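Local structure of uncharacterized protein YobA (Bacillus subtilis subsp. subtilis str. 168, 4QY7) at residues T4-L9 with W73-K78; V10-L15 with G67-V72; D17-I22 with G54-D59. The protein is of unknown function, a small protein of the DUF3221 family that adopts an OB-fold and probably carries a signal peptide in its natural form. All blocks are in the same frame, centred on the assembly; numbering follows the deposited sequence.

Contacts 1 and 2 are successive lengths of one antiparallel pairing, strand 7-16 against strand 69-74, with centres about 16 Å apart; they meet where Leu9 O lies 2.9 Å from Val72 N, a probable hydrogen bond. Contact 3 lies where the next strand, 20-24, meets the end of strand 50-54 and the loop after it. It joins contact 2 where Ile22 N approaches Leu15 O at 2.9 Å, but stays about 6 Å, atom to atom, from contact 1. Along the chain the three are nested, 3 inside 2 inside 1. No active site is known; a nonaethylene glycol, probably from the crystallisation liquor, lies about 4 Å from the Trp73 side chain.

Contact 1: residues T4-L9 with W73-K78; sequences TKMQSL and WFHTRK
Thr4 brings CG2 to the edge of the His75 ring, and a water joins Lys5 O to His75 ND1. Selenomethionine Met6 lies over a face of the same imidazole, SE 4.3 Å from the ring centroid; the bend at its chi3 (-68°) carries CE across to Trp73 CB at 3.8 Å. Gln7 does most of the polar work. Its backbone forms the hydrogen-bonded antiparallel pair with Phe74, Gln7 N to Phe74 O (2.8 Å) and Phe74 N to Gln7 O (2.9 Å), while CB sits over a face of the Phe74 ring. Beyond CG the chain runs extended, and both ends of the amide are used: NE2 donates to His75 O (3.0 Å), which lies near the amide plane, and OE1 accepts from Arg77 NH1 (2.8 Å) at the edge of the guanidinium. The rim of the Phe74 ring, at CZ, points at a face of that guanidinium. Ser8 lays CB over the five-membered ring of Trp73, in the conformer described, 3.9 Å from its centroid. Leu9 reaches Phe74 CE1 with CD2 at 3.6 Å, crossing the side chain at about a right angle. With two partners, the Gln7 amide is fixed in rotation and carries the link between the segments past the paired strands.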
# COMPACT_ATOMS: atom_id res chain seq x y z
N THR A 4 -0.99 22.41 3.43
CA THR A 4 -1.08 21.16 4.20
C THR A 4 -0.04 20.19 3.67
O THR A 4 -0.07 19.88 2.48
CB THR A 4 -2.50 20.56 4.10
OG1 THR A 4 -3.46 21.59 4.38
CG2 THR A 4 -2.70 19.38 5.05
N LYS A 5 0.90 19.76 4.53
CA LYS A 5 1.97 18.85 4.14
C LYS A 5 1.51 17.40 4.31
O LYS A 5 1.26 16.97 5.44
CB LYS A 5 3.24 19.13 4.98
N MSE A 6 1.38 16.64 3.20
CA MSE A 6 0.97 15.24 3.29
C MSE A 6 2.18 14.33 3.25
O MSE A 6 3.18 14.65 2.59
CB MSE A 6 0.01 14.85 2.15
CG MSE A 6 -1.46 15.21 2.44
SE MSE A 6 -2.61 14.06 1.39
CE MSE A 6 -2.20 14.72 -0.33
N GLN A 7 2.08 13.19 3.91
CA GLN A 7 3.13 12.20 3.88
C GLN A 7 2.98 11.33 2.67
O GLN A 7 1.89 11.23 2.10
CB GLN A 7 3.07 11.30 5.12
CG GLN A 7 3.11 12.04 6.42
CD GLN A 7 3.34 11.05 7.52
OE1 GLN A 7 4.32 10.29 7.50
NE2 GLN A 7 2.43 11.00 8.47
N SER A 8 4.05 10.65 2.30
CA SER A 8 3.97 9.71 1.18
C SER A 8 4.88 8.52 1.39
O SER A 8 5.86 8.60 2.15
CB SER A 8 4.38 10.39 -0.13
OG SER A 8 5.75 10.80 -0.14
N LEU A 9 4.57 7.43 0.70
CA LEU A 9 5.45 6.26 0.70
C LEU A 9 5.26 5.48 -0.56
O LEU A 9 4.21 5.58 -1.20
CB LEU A 9 5.25 5.38 1.95
CG LEU A 9 3.90 4.74 2.16
CD1 LEU A 9 3.85 3.37 1.45
CD2 LEU A 9 3.62 4.48 3.67
N TRP A 73 -0.26 8.96 -0.95
CA TRP A 73 -0.23 10.16 -0.11
C TRP A 73 -1.27 10.04 0.96
O TRP A 73 -2.39 9.56 0.70
CB TRP A 73 -0.47 11.44 -0.90
CG TRP A 73 0.73 11.88 -1.67
CD1 TRP A 73 1.69 12.77 -1.27
CD2 TRP A 73 1.11 11.43 -2.96
NE1 TRP A 73 2.64 12.89 -2.25
CE2 TRP A 73 2.30 12.10 -3.31
CE3 TRP A 73 0.54 10.54 -3.88
CZ2 TRP A 73 2.94 11.90 -4.53
CZ3 TRP A 73 1.19 10.32 -5.09
CH2 TRP A 73 2.37 11.01 -5.40
N PHE A 74 -0.92 10.46 2.20
CA PHE A 74 -1.83 10.32 3.33
C PHE A 74 -1.47 11.30 4.43
O PHE A 74 -0.35 11.81 4.44
CB PHE A 74 -1.76 8.87 3.87
CG PHE A 74 -0.37 8.46 4.29
CD1 PHE A 74 0.52 7.90 3.37
CD2 PHE A 74 0.04 8.56 5.62
CE1 PHE A 74 1.83 7.60 3.75
CE2 PHE A 74 1.34 8.23 5.99
CZ PHE A 74 2.22 7.71 5.06
N HIS A 75 -2.40 11.57 5.34
CA HIS A 75 -2.10 12.50 6.43
C HIS A 75 -1.30 11.82 7.54
O HIS A 75 -0.25 12.33 7.96
CB HIS A 75 -3.38 13.11 6.99
CG HIS A 75 -4.09 13.94 5.98
ND1 HIS A 75 -3.55 15.14 5.52
CD2 HIS A 75 -5.23 13.69 5.31
CE1 HIS A 75 -4.40 15.59 4.61
NE2 HIS A 75 -5.43 14.76 4.46
N THR A 76 -1.79 10.68 8.04
CA THR A 76 -1.13 9.97 9.14
C THR A 76 -1.30 8.48 9.08
O THR A 76 -2.23 7.99 8.44
CB THR A 76 -1.73 10.47 10.48
OG1 THR A 76 -0.94 9.95 11.56
CG2 THR A 76 -3.17 10.04 10.68
N ARG A 77 -0.40 7.77 9.77
CA ARG A 77 -0.48 6.33 9.91
C ARG A 77 -1.32 6.02 11.10
O ARG A 77 -1.19 6.67 12.15
CB ARG A 77 0.89 5.64 10.12
CG ARG A 77 1.83 5.58 8.92
CD ARG A 77 3.25 5.23 9.39
NE ARG A 77 4.22 5.28 8.28
CZ ARG A 77 4.71 6.40 7.74
NH1 ARG A 77 4.31 7.59 8.19
NH2 ARG A 77 5.56 6.34 6.73
N LYS A 78 -2.11 4.98 11.00
CA LYS A 78 -2.86 4.48 12.16
C LYS A 78 -1.89 3.71 13.04
O LYS A 78 -0.86 3.24 12.54
CB LYS A 78 -4.00 3.56 11.71
CG LYS A 78 -5.08 4.31 10.94
CD LYS A 78 -5.73 3.46 9.87
CE LYS A 78 -6.71 4.24 9.02
NZ LYS A 78 -7.77 4.88 9.84
O HOH W 1 -1.01 15.98 7.18

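Contact 2: residues V10-L15 with G67-V72; sequences VGYVVL and GEKIKV
Gly11 and Ile70 form an antiparallel hydrogen-bonded pair, Gly11 N to Ile70 O at 3.0 Å and Ile70 N to Gly11 O at 2.9 Å, the second almost straight at 176°. Farther on, Val13 N donates to Glu68 O and Gly67 N to Val13 O, both at 2.8 Å, which makes four backbone bonds in all and runs the pairing on into the loop before strand 69-74. Val10 with Lys71 and Tyr12 with Lys69 are the non-hydrogen-bonded pairs. On their face of the sheet Lys69, extended throughout, runs along the Tyr12 ring: CG stands over one face, 3.9 Å from the centroid, and CE comes to 3.4 Å from Tyr12 OH. A water accepts from Lys69 NZ and also bonds Tyr12 OH, lying in the plane of the ring at its edge, and thus ties the two polar ends together. Val10 CG1 packs on Lys69 CE, and its other methyl, CG2, on the start of the Lys71 chain. On the opposite face Val13 CG2 meets Ile70 CD1 at 3.9 Å. Around this pairing, strand 69-74 bonds on through Lys69 and Lys71 to Leu93 and Glu91, whereas strand 7-16 pairs on its other edge with strand 20-24, with a classic beta bulge where Val14 and Leu15 face Ile22, and sets both residues against Leu42 of helix 39-45.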
# COMPACT_ATOMS: atom_id res chain seq x y z
N VAL A 10 6.26 4.66 -0.91
CA VAL A 10 6.25 3.88 -2.13
C VAL A 10 6.21 2.41 -1.80
O VAL A 10 6.85 1.96 -0.85
CB VAL A 10 7.54 4.21 -2.94
CG1 VAL A 10 7.73 3.21 -4.10
CG2 VAL A 10 7.50 5.65 -3.46
N GLY A 11 5.45 1.67 -2.59
CA GLY A 11 5.38 0.22 -2.38
C GLY A 11 4.77 -0.48 -3.56
O GLY A 11 4.30 0.17 -4.49
N TYR A 12 4.83 -1.80 -3.52
CA TYR A 12 4.29 -2.63 -4.59
C TYR A 12 2.98 -3.24 -4.17
O TYR A 12 2.93 -3.83 -3.09
CB TYR A 12 5.26 -3.77 -4.96
CG TYR A 12 6.58 -3.28 -5.50
CD1 TYR A 12 7.59 -2.86 -4.63
CD2 TYR A 12 6.78 -3.12 -6.86
CE1 TYR A 12 8.79 -2.35 -5.12
CE2 TYR A 12 8.00 -2.64 -7.36
CZ TYR A 12 8.99 -2.25 -6.48
OH TYR A 12 10.20 -1.76 -6.93
N VAL A 13 1.97 -3.21 -5.04
CA VAL A 13 0.64 -3.77 -4.71
C VAL A 13 0.70 -5.27 -4.79
O VAL A 13 0.91 -5.78 -5.87
CB VAL A 13 -0.46 -3.23 -5.65
CG1 VAL A 13 -1.84 -3.82 -5.31
CG2 VAL A 13 -0.51 -1.70 -5.62
N VAL A 14 0.49 -5.99 -3.68
CA VAL A 14 0.50 -7.47 -3.67
C VAL A 14 -0.92 -8.02 -3.56
O VAL A 14 -1.22 -9.06 -4.14
CB VAL A 14 1.41 -8.11 -2.60
CG1 VAL A 14 2.88 -8.00 -3.00
CG2 VAL A 14 1.19 -7.54 -1.20
N LEU A 15 -1.81 -7.32 -2.84
CA LEU A 15 -3.23 -7.70 -2.73
C LEU A 15 -4.07 -6.45 -2.87
O LEU A 15 -3.68 -5.39 -2.39
CB LEU A 15 -3.52 -8.37 -1.38
CG LEU A 15 -2.82 -9.70 -1.11
CD1 LEU A 15 -2.78 -9.99 0.39
CD2 LEU A 15 -3.52 -10.84 -1.86
N GLY A 67 0.93 -6.03 -8.63
CA GLY A 67 2.16 -5.88 -9.40
C GLY A 67 2.53 -4.45 -9.71
O GLY A 67 3.68 -4.19 -10.08
N GLU A 68 1.60 -3.51 -9.55
CA GLU A 68 1.93 -2.11 -9.76
C GLU A 68 2.79 -1.57 -8.64
O GLU A 68 2.53 -1.86 -7.46
CB GLU A 68 0.66 -1.26 -9.85
CG GLU A 68 -0.18 -1.55 -11.10
CD GLU A 68 0.40 -1.14 -12.44
OE1 GLU A 68 1.39 -0.38 -12.47
OE2 GLU A 68 -0.19 -1.54 -13.47
N LYS A 69 3.77 -0.74 -9.00
CA LYS A 69 4.56 0.02 -8.03
C LYS A 69 3.88 1.39 -7.93
O LYS A 69 3.62 2.02 -8.95
CB LYS A 69 6.01 0.15 -8.51
CG LYS A 69 6.91 0.78 -7.46
CD LYS A 69 8.27 1.06 -8.08
CE LYS A 69 9.30 1.50 -7.07
NZ LYS A 69 10.66 1.53 -7.66
N ILE A 70 3.56 1.82 -6.72
CA ILE A 70 2.86 3.09 -6.56
C ILE A 70 3.46 3.95 -5.47
O ILE A 70 4.13 3.45 -4.55
CB ILE A 70 1.34 2.85 -6.23
CG1 ILE A 70 1.17 2.21 -4.82
CG2 ILE A 70 0.68 1.94 -7.30
CD1 ILE A 70 -0.32 2.02 -4.42
N LYS A 71 3.15 5.23 -5.55
CA LYS A 71 3.40 6.20 -4.49
C LYS A 71 2.04 6.57 -3.93
O LYS A 71 1.15 6.90 -4.72
CB LYS A 71 4.11 7.43 -5.03
CG LYS A 71 4.55 8.38 -3.92
CD LYS A 71 5.54 9.39 -4.52
CE LYS A 71 6.08 10.35 -3.53
NZ LYS A 71 6.89 11.41 -4.21
N VAL A 72 1.86 6.56 -2.61
CA VAL A 72 0.58 6.94 -2.00
C VAL A 72 0.81 8.16 -1.14
O VAL A 72 1.93 8.31 -0.60
CB VAL A 72 -0.05 5.80 -1.17
CG1 VAL A 72 -0.33 4.58 -2.07
CG2 VAL A 72 0.83 5.39 0.02
O HOH W 2 11.76 -0.77 -8.69

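Contact 3: residues D17-I22 with G54-D59; sequences DNERAI and GLSEID
Leu55 and Glu19 carry most of this contact, Leu55 by its side chain and backbone N, Glu19 by its carbonyl and carboxylate. Leu55 N donates to Glu19 O at 2.9 Å, nearly straight at 176° but from above the carbonyl plane. The Leu55 side chain leans across the turn of 17-20: CD1 lies 3.7 Å from Arg20 C and 3.8 Å from Asp17 O, with Ala21 CB a little farther off, while CB rests against Glu19 O. Glu19 bends at chi2 (-54°), which brings its carboxylate round to a water that donates to both Glu19 O (2.7 Å) and Glu19 OE1 (2.6 Å). Arg20 pairs with Gly54 as a non-hydrogen-bonded antiparallel pair. Behind it the turn is held by Asp17 OD1, which takes Glu19 N (2.8 Å) and Arg20 N (2.9 Å) from opposite faces of its plane, an Asx turn through Glu19 N, widened to an Asx motif by Arg20 N. Through the Arg20-Gly54 pair strand 20-24 meets the end of strand 50-54 as Leu55 begins a type I turn; Ala21 bonds to Val53, Gly54 continues to Ala85 of strand 84-86, and Leu55 packs on Lys16, Leu64 and Ile87.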
# COMPACT_ATOMS: atom_id res chain seq x y z
N ASP A 17 -8.37 -5.30 -2.92
CA ASP A 17 -9.81 -5.58 -2.96
C ASP A 17 -10.48 -4.22 -3.00
O ASP A 17 -9.78 -3.21 -3.12
CB ASP A 17 -10.24 -6.50 -1.81
CG ASP A 17 -10.16 -5.95 -0.40
OD1 ASP A 17 -10.30 -4.71 -0.23
OD2 ASP A 17 -10.09 -6.77 0.54
N ASN A 18 -11.81 -4.17 -2.93
CA ASN A 18 -12.48 -2.88 -3.07
C ASN A 18 -12.19 -1.92 -1.92
O ASN A 18 -12.27 -0.72 -2.15
CB ASN A 18 -13.99 -3.06 -3.19
CG ASN A 18 -14.39 -3.83 -4.42
OD1 ASN A 18 -14.01 -3.49 -5.55
ND2 ASN A 18 -15.08 -4.92 -4.24
N GLU A 19 -11.84 -2.41 -0.72
CA GLU A 19 -11.62 -1.49 0.41
C GLU A 19 -10.18 -1.17 0.73
O GLU A 19 -9.93 -0.14 1.33
CB GLU A 19 -12.23 -2.11 1.70
CG GLU A 19 -13.74 -2.30 1.65
CD GLU A 19 -14.53 -1.04 1.31
OE1 GLU A 19 -14.04 0.07 1.61
OE2 GLU A 19 -15.63 -1.18 0.72
N ARG A 20 -9.24 -2.03 0.38
CA ARG A 20 -7.85 -1.81 0.77
C ARG A 20 -6.89 -2.46 -0.18
O ARG A 20 -7.25 -3.41 -0.89
CB ARG A 20 -7.62 -2.39 2.18
CG ARG A 20 -7.76 -3.92 2.28
CD ARG A 20 -6.41 -4.64 2.20
NE ARG A 20 -6.53 -6.10 2.20
CZ ARG A 20 -6.71 -6.89 1.14
NH1 ARG A 20 -6.81 -6.38 -0.08
NH2 ARG A 20 -6.79 -8.21 1.30
N ALA A 21 -5.64 -2.03 -0.12
CA ALA A 21 -4.57 -2.69 -0.84
C ALA A 21 -3.46 -2.97 0.14
O ALA A 21 -3.27 -2.21 1.09
CB ALA A 21 -4.08 -1.86 -2.03
N ILE A 22 -2.74 -4.07 -0.04
CA ILE A 22 -1.58 -4.41 0.77
C ILE A 22 -0.36 -4.12 -0.06
O ILE A 22 -0.26 -4.65 -1.18
CB ILE A 22 -1.60 -5.88 1.21
CG1 ILE A 22 -2.92 -6.14 2.01
CG2 ILE A 22 -0.31 -6.26 2.02
CD1 ILE A 22 -2.93 -7.22 3.01
N GLY A 54 -5.99 2.01 3.00
CA GLY A 54 -7.43 2.06 2.85
C GLY A 54 -7.78 2.89 1.63
O GLY A 54 -7.25 4.00 1.47
N LEU A 55 -8.69 2.38 0.79
CA LEU A 55 -9.06 3.05 -0.47
C LEU A 55 -10.45 3.74 -0.45
O LEU A 55 -10.86 4.24 -1.52
CB LEU A 55 -9.06 1.97 -1.57
CG LEU A 55 -7.73 1.21 -1.76
CD1 LEU A 55 -7.91 0.06 -2.74
CD2 LEU A 55 -6.61 2.15 -2.18
N SER A 56 -11.12 3.85 0.71
CA SER A 56 -12.46 4.45 0.81
C SER A 56 -12.56 5.85 0.21
O SER A 56 -13.63 6.23 -0.26
CB SER A 56 -12.90 4.55 2.26
OG SER A 56 -12.92 3.27 2.87
N GLU A 57 -11.48 6.65 0.30
CA GLU A 57 -11.51 8.03 -0.17
C GLU A 57 -11.15 8.19 -1.64
O GLU A 57 -11.38 9.28 -2.13
CB GLU A 57 -10.57 8.91 0.68
CG GLU A 57 -11.00 9.03 2.12
CD GLU A 57 -12.31 9.78 2.28
OE1 GLU A 57 -12.33 11.00 1.99
OE2 GLU A 57 -13.32 9.14 2.63
N ILE A 58 -10.68 7.15 -2.35
CA ILE A 58 -10.33 7.26 -3.75
C ILE A 58 -11.58 7.02 -4.57
O ILE A 58 -12.25 6.01 -4.37
CB ILE A 58 -9.20 6.28 -4.15
CG1 ILE A 58 -7.95 6.40 -3.22
CG2 ILE A 58 -8.84 6.50 -5.61
CD1 ILE A 58 -7.22 7.72 -3.24
N ASP A 59 -11.86 7.91 -5.52
CA ASP A 59 -13.07 7.84 -6.37
C ASP A 59 -13.13 6.56 -7.23
O ASP A 59 -14.18 5.92 -7.27
CB ASP A 59 -13.19 9.09 -7.27
CG ASP A 59 -12.01 9.38 -8.17
OD1 ASP A 59 -11.00 8.64 -8.09
OD2 ASP A 59 -12.08 10.37 -8.92
O HOH W 3 -11.91 1.08 2.65